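Local atomic coordinates of Blr6230 protein (Bradyrhizobium diazoefficiens USDA 110, PDB entry 5NGG), a protein that probably hydrolyses the amide bond of beta-lactam antibiotics, as a zinc-dependent subclass B3 metallo-beta-lactamase. Residues 68-73 and 97-102; 198-203 and 236-241. All blocks are in the same frame, centred on the assembly; numbering follows the deposited sequence.

Interaction 1: 68-73 and 97-102; sequences LMDTAM and ILNTHA. With ZN (zinc ion), chain D.
The zinc-binding histidine loop of the metallo-beta-lactamase fold starts where two parallel strands of a beta-alpha-beta unit end, and here Asp-70 of segment 68-73 grips Asn-99 and Thr-100 of segment 97-102, just ahead of the metal ligand His-101. In the strands, Leu-68 is paired with Ile-97 and Met-69 with Leu-98. Leu-98 lies between two nearly straight backbone bonds, its N giving to Leu-68 O (2.9 Å) and its O accepting from Asp-70 N. On the face carrying Met-69 and Leu-98, the thioether chain bends at both chi2 and chi3, which brings SD to 3.9 Å from Leu-98 CB and curls CE over the same leucine.

Beyond the strands the carboxylate of Asp-70 takes over. Its CG is turned anti to the carbonyl carbon (chi1 -70°), and the group reaches across to segment 97-102. OD1 accepts two bonds: Thr-100 N comes to 2.9 Å on the syn side, while Asn-99 ND2 arrives at 2.8 Å nearly along the C-O direction, with the amide plane turned 81° from that of the carboxylate. OD2 is met on its own syn side by Thr-100 OG1, which donates over 2.7 Å. Three donors on two oxygens fix the carboxylate's rotation and satisfy a buried acid, probably favouring its charged form.

These bonds tie Asn-99 and Thr-100 to Asp-70 immediately before the metal ligand, consistent with a second-shell role. Asn-99 ND2 also spans to His-101 O, lying above the plane of that carbonyl. His-101 ND1 is hydrogen-bonded to Cys-201 O, and the zinc is shared with His-103 and His-177. On the metal side, His-101 NE2 binds zinc at 2.1 Å, and a zinc-bound water lies in the plane of the ring, at its edge.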
ATOM      1  N   LEU A  68      -8.226  -4.488   7.893  1.00  7.08           N
ATOM      2  CA  LEU A  68      -8.302  -3.815   6.598  1.00  6.68           C
ATOM      3  C   LEU A  68      -6.953  -3.237   6.269  1.00  6.29           C
ATOM      4  O   LEU A  68      -6.395  -2.461   7.058  1.00  8.10           O
ATOM      5  CB  LEU A  68      -9.321  -2.683   6.676  1.00  7.63           C
ATOM      6  CG  LEU A  68      -9.538  -1.889   5.396  1.00  8.22           C
ATOM      7  CD1 LEU A  68     -10.123  -2.715   4.277  1.00  9.56           C
ATOM      8  CD2 LEU A  68     -10.446  -0.720   5.684  1.00  9.39           C
ATOM      9  N   MET A  69      -6.393  -3.632   5.118  1.00  6.41           N
ATOM     10  CA  MET A  69      -5.107  -3.111   4.614  1.00  6.16           C
ATOM     11  C   MET A  69      -5.415  -2.061   3.561  1.00  6.10           C
ATOM     12  O   MET A  69      -5.810  -2.395   2.444  1.00  6.60           O
ATOM     13  CB  MET A  69      -4.265  -4.235   4.022  1.00  7.17           C
ATOM     14  CG  MET A  69      -2.905  -3.778   3.511  1.00  8.85           C
ATOM     15  SD  MET A  69      -1.734  -3.202   4.761  0.90  8.94           S
ATOM     16  CE  MET A  69      -1.397  -4.732   5.618  0.90  8.55           C
ATOM     17  N   ASP A  70      -5.256  -0.796   3.962  1.00  6.17           N
ATOM     18  CA  ASP A  70      -5.453   0.399   3.134  1.00  5.93           C
ATOM     19  C   ASP A  70      -6.929   0.632   2.783  1.00  6.21           C
ATOM     20  O   ASP A  70      -7.822  -0.140   3.129  1.00  6.50           O
ATOM     21  CB  ASP A  70      -4.531   0.397   1.894  1.00  7.39           C
ATOM     22  CG  ASP A  70      -3.074   0.597   2.246  0.90  8.39           C
ATOM     23  OD1 ASP A  70      -2.748   1.350   3.199  0.90  8.44           O
ATOM     24  OD2 ASP A  70      -2.232   0.013   1.513  0.90  9.67           O
ATOM     25  N   THR A  71      -7.150   1.792   2.157  1.00  6.37           N
ATOM     26  CA  THR A  71      -8.416   2.088   1.483  1.00  6.83           C
ATOM     27  C   THR A  71      -8.069   2.644   0.081  1.00  6.40           C
ATOM     28  O   THR A  71      -7.004   2.330  -0.449  1.00  7.23           O
ATOM     29  CB  THR A  71      -9.297   3.044   2.319  1.00  7.25           C
ATOM     30  OG1 THR A  71      -8.582   4.258   2.599  1.00  8.23           O
ATOM     31  CG2 THR A  71      -9.767   2.376   3.597  1.00  8.22           C
ATOM     32  N   ALA A  72      -8.967   3.399  -0.550  1.00  6.78           N
ATOM     33  CA  ALA A  72      -8.726   3.898  -1.900  1.00  6.97           C
ATOM     34  C   ALA A  72      -8.951   5.407  -1.915  1.00  6.76           C
ATOM     35  O   ALA A  72      -8.837   6.055  -0.870  1.00  8.30           O
ATOM     36  CB  ALA A  72      -9.573   3.123  -2.914  1.00  7.72           C
ATOM     37  N   MET A  73      -9.286   5.985  -3.065  1.00  7.55           N
ATOM     38  CA  MET A  73      -9.525   7.415  -3.132  1.00  7.71           C
ATOM     39  C   MET A  73     -10.679   7.802  -2.218  1.00  8.61           C
ATOM     40  O   MET A  73     -11.557   6.972  -1.962  1.00  9.39           O
ATOM     41  CB  MET A  73      -9.836   7.861  -4.558  1.00  9.45           C
ATOM     42  CG  MET A  73      -8.664   7.783  -5.524  1.00 10.37           C
ATOM     43  SD  MET A  73      -7.397   9.030  -5.220  1.00 11.89           S
ATOM     44  CE  MET A  73      -8.190  10.485  -5.897  1.00 13.45           C
ATOM     45  N   ILE A  97      -7.129  -1.242  11.161  1.00 10.05           N
ATOM     46  CA  ILE A  97      -6.828  -0.702   9.838  1.00  9.16           C
ATOM     47  C   ILE A  97      -5.318  -0.465   9.815  1.00  8.47           C
ATOM     48  O   ILE A  97      -4.779   0.229  10.689  1.00  9.49           O
ATOM     49  CB  ILE A  97      -7.553   0.617   9.579  1.00 10.55           C
ATOM     50  CG1 ILE A  97      -9.068   0.454   9.746  1.00 12.40           C
ATOM     51  CG2 ILE A  97      -7.211   1.128   8.191  1.00 11.35           C
ATOM     52  CD1 ILE A  97      -9.838   1.763   9.802  1.00 15.16           C
ATOM     53  N   LEU A  98      -4.645  -1.055   8.825  1.00  7.28           N
ATOM     54  CA  LEU A  98      -3.213  -0.837   8.623  1.00  7.44           C
ATOM     55  C   LEU A  98      -3.020  -0.026   7.351  1.00  7.10           C
ATOM     56  O   LEU A  98      -3.782  -0.156   6.393  1.00  7.89           O
ATOM     57  CB  LEU A  98      -2.472  -2.175   8.488  1.00  7.81           C
ATOM     58  CG  LEU A  98      -2.009  -2.820   9.804  1.00 11.28           C
ATOM     59  CD1 LEU A  98      -3.009  -2.841  10.915  1.00 13.22           C
ATOM     60  CD2 LEU A  98      -1.426  -4.186   9.530  1.00 12.20           C
ATOM     61  N   ASN A  99      -1.985   0.803   7.369  1.00  7.70           N
ATOM     62  CA  ASN A  99      -1.618   1.602   6.203  1.00  7.95           C
ATOM     63  C   ASN A  99      -0.240   1.206   5.711  1.00  7.61           C
ATOM     64  O   ASN A  99       0.683   1.021   6.516  1.00  8.31           O
ATOM     65  CB  ASN A  99      -1.632   3.081   6.599  1.00  8.34           C
ATOM     66  CG  ASN A  99      -1.457   4.095   5.431  1.00  8.40           C
ATOM     67  OD1 ASN A  99      -0.876   5.158   5.661  1.00 10.55           O
ATOM     68  ND2 ASN A  99      -2.001   3.837   4.251  1.00  8.16           N
ATOM     69  N   THR A 100      -0.092   1.147   4.392  1.00  7.45           N
ATOM     70  CA  THR A 100       1.233   1.057   3.760  1.00  8.18           C
ATOM     71  C   THR A 100       1.883   2.446   3.728  1.00  7.40           C
ATOM     72  O   THR A 100       2.997   2.647   4.204  1.00  9.79           O
ATOM     73  CB  THR A 100       1.167   0.514   2.322  1.00  9.57           C
ATOM     74  OG1 THR A 100       0.189   1.240   1.569  1.00 10.79           O
ATOM     75  CG2 THR A 100       0.898  -0.991   2.329  1.00 10.34           C
ATOM     76  N   HIS A 101       1.192   3.433   3.166  1.00  7.80           N
ATOM     77  CA  HIS A 101       1.751   4.796   3.146  1.00  7.86           C
ATOM     78  C   HIS A 101       0.644   5.824   2.988  1.00  6.86           C
ATOM     79  O   HIS A 101      -0.428   5.552   2.457  1.00  7.06           O
ATOM     80  CB  HIS A 101       2.836   4.965   2.081  1.00  7.99           C
ATOM     81  CG  HIS A 101       2.306   5.074   0.690  1.00  7.14           C
ATOM     82  ND1 HIS A 101       2.203   4.006  -0.178  1.00  9.43           N
ATOM     83  CD2 HIS A 101       1.921   6.160  -0.017  1.00  7.33           C
ATOM     84  CE1 HIS A 101       1.729   4.424  -1.339  1.00  8.34           C
ATOM     85  NE2 HIS A 101       1.523   5.726  -1.264  1.00  7.52           N
ATOM     86  N   ALA A 102       0.940   7.032   3.448  1.00  7.12           N
ATOM     87  CA  ALA A 102      -0.084   8.041   3.703  1.00  7.65           C
ATOM     88  C   ALA A 102      -0.282   9.015   2.535  1.00  8.10           C
ATOM     89  O   ALA A 102      -0.034  10.202   2.672  1.00 11.05           O
ATOM     90  CB  ALA A 102       0.270   8.782   4.976  1.00  8.82           C
TER
HETATM   91 ZN    ZN D 302       1.672   7.002  -2.882  1.00  7.71          ZN
HETATM   92  O   HOH W   1       0.259   6.908  -4.076  1.00  7.07           O

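Interaction 2: 198-203 and 236-241; sequences LFFCSG and DVLLGP. With ACT (acetate ion), chain F.
Three backbone hydrogen bonds pair Leu-198 and Phe-200 with Val-237 and Leu-239, joining 198-203 and 236-241, the parallel strands of a second beta-alpha-beta unit. Leu-198 N donates to Val-237 O at 3.0 Å, and Leu-239 N returns a bond to Leu-198 O. The third, from Phe-200 N to Leu-239 O (2.9 Å), reaches that oxygen well above its carbonyl plane, where segment 198-203 is already leaving strand geometry; Phe-199 is the centre of an inverse gamma turn. A CA-H...O contact from Gly-240 CA to Phe-200 O, 3.4 Å, continues the pairing one step further.

Apolar packing covers both faces. Phe-199 and Leu-239 are bridge partners on one face; with CG of each anti to the carbonyl carbon (chi1 -62° and -58°), they lie side by side, pointing the same way. One leucine branch does the touching, Leu-239 CD1 coming to 3.6 Å from Phe-199 CE2. On the face of Leu-198 and Leu-238, Leu-238 CD1 meets Phe-200 CB at 3.7 Å, while the Phe-200 ring runs on away from the strand and receives Ser-202 N over one face, towards its rim. Pro-241 sets its ring against the backbone of 200-201, CD 3.0 Å from Phe-200 O and CG near Cys-201 O.

The polar end belongs to the active site. Ser-202 OG donates to acetate O at 2.7 Å, and the same anion is bonded by Thr-204 OG1; it probably came from the crystallisation liquor, yet it sits close to the zinc centre.

Around the contact, strand 237-239 forms the edge of its sheet, with strand 193-199 flanked on its other side by strand 182-190; Cys-201 is joined by a disulfide to Cys-181, just before that strand. Helix 268-291 packs over Leu-198, Phe-200 and Leu-238, whereas Phe-199 turns its ring edge-to-face with Tyr-58.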
ATOM      1  N   LEU A 198       4.577 -10.221   1.603  1.00  7.98           N
ATOM      2  CA  LEU A 198       4.878  -8.819   1.888  1.00  7.93           C
ATOM      3  C   LEU A 198       3.875  -7.946   1.196  1.00  7.70           C
ATOM      4  O   LEU A 198       3.795  -7.932  -0.034  1.00  8.19           O
ATOM      5  CB  LEU A 198       6.289  -8.428   1.458  1.00  9.01           C
ATOM      6  CG  LEU A 198       6.784  -7.074   1.982  1.00  8.73           C
ATOM      7  CD1 LEU A 198       7.048  -7.141   3.473  1.00  9.59           C
ATOM      8  CD2 LEU A 198       7.998  -6.593   1.220  1.00 10.46           C
ATOM      9  N   PHE A 199       3.155  -7.128   1.985  1.00  7.34           N
ATOM     10  CA  PHE A 199       2.416  -5.989   1.440  1.00  7.14           C
ATOM     11  C   PHE A 199       3.457  -4.861   1.314  1.00  7.38           C
ATOM     12  O   PHE A 199       3.704  -4.110   2.261  1.00  8.37           O
ATOM     13  CB  PHE A 199       1.286  -5.585   2.377  1.00  7.91           C
ATOM     14  CG  PHE A 199       0.242  -6.652   2.593  1.00  7.60           C
ATOM     15  CD1 PHE A 199       0.360  -7.598   3.617  1.00  8.57           C
ATOM     16  CD2 PHE A 199      -0.902  -6.688   1.812  1.00  7.93           C
ATOM     17  CE1 PHE A 199      -0.639  -8.535   3.832  1.00  8.96           C
ATOM     18  CE2 PHE A 199      -1.880  -7.633   2.009  1.00  8.53           C
ATOM     19  CZ  PHE A 199      -1.739  -8.561   3.018  1.00  8.67           C
ATOM     20  N   PHE A 200       4.106  -4.797   0.153  1.00  8.21           N
ATOM     21  CA  PHE A 200       5.140  -3.804  -0.109  1.00  8.81           C
ATOM     22  C   PHE A 200       4.466  -2.434  -0.188  1.00  9.19           C
ATOM     23  O   PHE A 200       3.384  -2.304  -0.740  1.00 13.02           O
ATOM     24  CB  PHE A 200       5.866  -4.172  -1.406  1.00  9.85           C
ATOM     25  CG  PHE A 200       6.943  -3.190  -1.794  1.00 10.61           C
ATOM     26  CD1 PHE A 200       8.034  -2.998  -0.973  1.00 11.83           C
ATOM     27  CD2 PHE A 200       6.861  -2.450  -2.988  1.00 11.61           C
ATOM     28  CE1 PHE A 200       9.039  -2.103  -1.307  1.00 13.14           C
ATOM     29  CE2 PHE A 200       7.844  -1.525  -3.311  1.00 13.08           C
ATOM     30  CZ  PHE A 200       8.941  -1.356  -2.482  1.00 14.44           C
ATOM     31  N   CYS A 201       5.115  -1.411   0.360  1.00  8.76           N
ATOM     32  CA  CYS A 201       4.434  -0.134   0.517  1.00  8.79           C
ATOM     33  C   CYS A 201       4.368   0.758  -0.681  1.00  9.68           C
ATOM     34  O   CYS A 201       3.575   1.695  -0.640  1.00 12.37           O
ATOM     35  CB  CYS A 201       5.029   0.635   1.703  1.00 10.40           C
ATOM     36  SG  CYS A 201       6.607   1.400   1.388  1.00 11.38           S
ATOM     37  N   SER A 202       5.216   0.517  -1.671  1.00 10.78           N
ATOM     38  CA  SER A 202       5.472   1.351  -2.893  1.00 10.55           C
ATOM     39  C   SER A 202       6.886   1.877  -2.873  1.00 10.08           C
ATOM     40  O   SER A 202       7.315   2.411  -1.854  1.00 12.57           O
ATOM     41  CB  SER A 202       4.588   2.581  -3.103  1.00 12.15           C
ATOM     42  OG  SER A 202       5.085   3.268  -4.246  1.00 14.82           O
ATOM     43  N   GLY A 203       7.545   1.811  -4.030  1.00 10.37           N
ATOM     44  CA  GLY A 203       8.852   2.437  -4.225  1.00  9.57           C
ATOM     45  C   GLY A 203       8.954   3.289  -5.483  1.00  9.17           C
ATOM     46  O   GLY A 203      10.064   3.505  -5.979  1.00 10.31           O
ATOM     47  N   ASP A 236       7.816 -14.877  -0.369  1.00  9.83           N
ATOM     48  CA  ASP A 236       7.192 -15.776  -1.348  1.00 10.14           C
ATOM     49  C   ASP A 236       6.135 -15.098  -2.220  1.00  9.53           C
ATOM     50  O   ASP A 236       6.012 -15.433  -3.402  1.00 10.85           O
ATOM     51  CB  ASP A 236       6.537 -16.948  -0.623  1.00 11.54           C
ATOM     52  CG  ASP A 236       7.547 -17.819   0.116  1.00 12.32           C
ATOM     53  OD1 ASP A 236       8.265 -18.547  -0.585  1.00 15.75           O
ATOM     54  OD2 ASP A 236       7.587 -17.784   1.372  1.00 13.01           O
ATOM     55  N   VAL A 237       5.365 -14.178  -1.617  1.00  9.11           N
ATOM     56  CA  VAL A 237       4.200 -13.559  -2.251  1.00  8.60           C
ATOM     57  C   VAL A 237       4.347 -12.047  -2.140  1.00  8.00           C
ATOM     58  O   VAL A 237       4.209 -11.495  -1.049  1.00  8.95           O
ATOM     59  CB  VAL A 237       2.894 -14.004  -1.559  1.00  8.65           C
ATOM     60  CG1 VAL A 237       1.676 -13.283  -2.147  1.00  9.07           C
ATOM     61  CG2 VAL A 237       2.708 -15.516  -1.669  1.00  9.55           C
ATOM     62  N   LEU A 238       4.581 -11.394  -3.276  1.00  7.47           N
ATOM     63  CA  LEU A 238       4.646  -9.938  -3.338  1.00  7.66           C
ATOM     64  C   LEU A 238       3.245  -9.381  -3.571  1.00  7.29           C
ATOM     65  O   LEU A 238       2.588  -9.710  -4.560  1.00  7.55           O
ATOM     66  CB  LEU A 238       5.527  -9.482  -4.484  1.00  8.03           C
ATOM     67  CG  LEU A 238       5.615  -7.961  -4.661  1.00  9.11           C
ATOM     68  CD1 LEU A 238       6.207  -7.291  -3.423  1.00 10.20           C
ATOM     69  CD2 LEU A 238       6.408  -7.631  -5.919  1.00 10.29           C
ATOM     70  N   LEU A 239       2.815  -8.490  -2.675  1.00  6.67           N
ATOM     71  CA  LEU A 239       1.602  -7.691  -2.840  1.00  7.19           C
ATOM     72  C   LEU A 239       2.013  -6.229  -2.737  1.00  7.16           C
ATOM     73  O   LEU A 239       3.135  -5.880  -2.403  1.00  7.90           O
ATOM     74  CB  LEU A 239       0.547  -8.070  -1.802  1.00  7.39           C
ATOM     75  CG  LEU A 239       0.111  -9.537  -1.792  1.00  7.60           C
ATOM     76  CD1 LEU A 239      -0.881  -9.820  -0.683  1.00  8.40           C
ATOM     77  CD2 LEU A 239      -0.496  -9.914  -3.117  1.00  8.46           C
ATOM     78  N   GLY A 240       1.080  -5.330  -3.012  1.00  8.53           N
ATOM     79  CA  GLY A 240       1.364  -3.917  -2.964  1.00  8.69           C
ATOM     80  C   GLY A 240       0.106  -3.091  -3.071  1.00  7.71           C
ATOM     81  O   GLY A 240      -0.988  -3.628  -3.234  1.00  7.77           O
ATOM     82  N   PRO A 241       0.241  -1.755  -2.998  1.00  8.13           N
ATOM     83  CA  PRO A 241      -0.953  -0.905  -2.898  1.00  8.42           C
ATOM     84  C   PRO A 241      -1.572  -0.524  -4.243  1.00  6.58           C
ATOM     85  O   PRO A 241      -2.630   0.101  -4.258  1.00  6.44           O
ATOM     86  CB  PRO A 241      -0.465   0.296  -2.107  1.00 11.40           C
ATOM     87  CG  PRO A 241       0.973   0.374  -2.380  1.00 13.62           C
ATOM     88  CD  PRO A 241       1.474  -1.002  -2.726  1.00 10.02           C
TER
HETATM   89  C   ACT F 304       2.174   4.667  -5.760  1.00 11.87           C
HETATM   90  O   ACT F 304       3.246   4.092  -6.004  1.00 13.56           O
HETATM   91  OXT ACT F 304       1.535   4.436  -4.699  1.00  8.98           O
HETATM   92  CH3 ACT F 304       1.667   5.626  -6.792  1.00 16.36           C

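In the fold
Both contacts are buried, and each joins the parallel strands of a beta-alpha-beta unit, interaction 1 in the seven-stranded sheet and interaction 2 in the five-stranded one. Their centres lie 13 Å apart, and their loops converge on the zinc site at the edge of the two facing sheets. The chemistry differs: beyond its strands, interaction 1 relies on a buried carboxylate, whereas interaction 2 depends on backbone bonds and leucine, phenylalanine and proline packing. The two meet directly. The bond between His-101 and Cys-201 joins them, consistent with orienting the zinc ligand, and Thr-100 packs against Cys-201 and Pro-241.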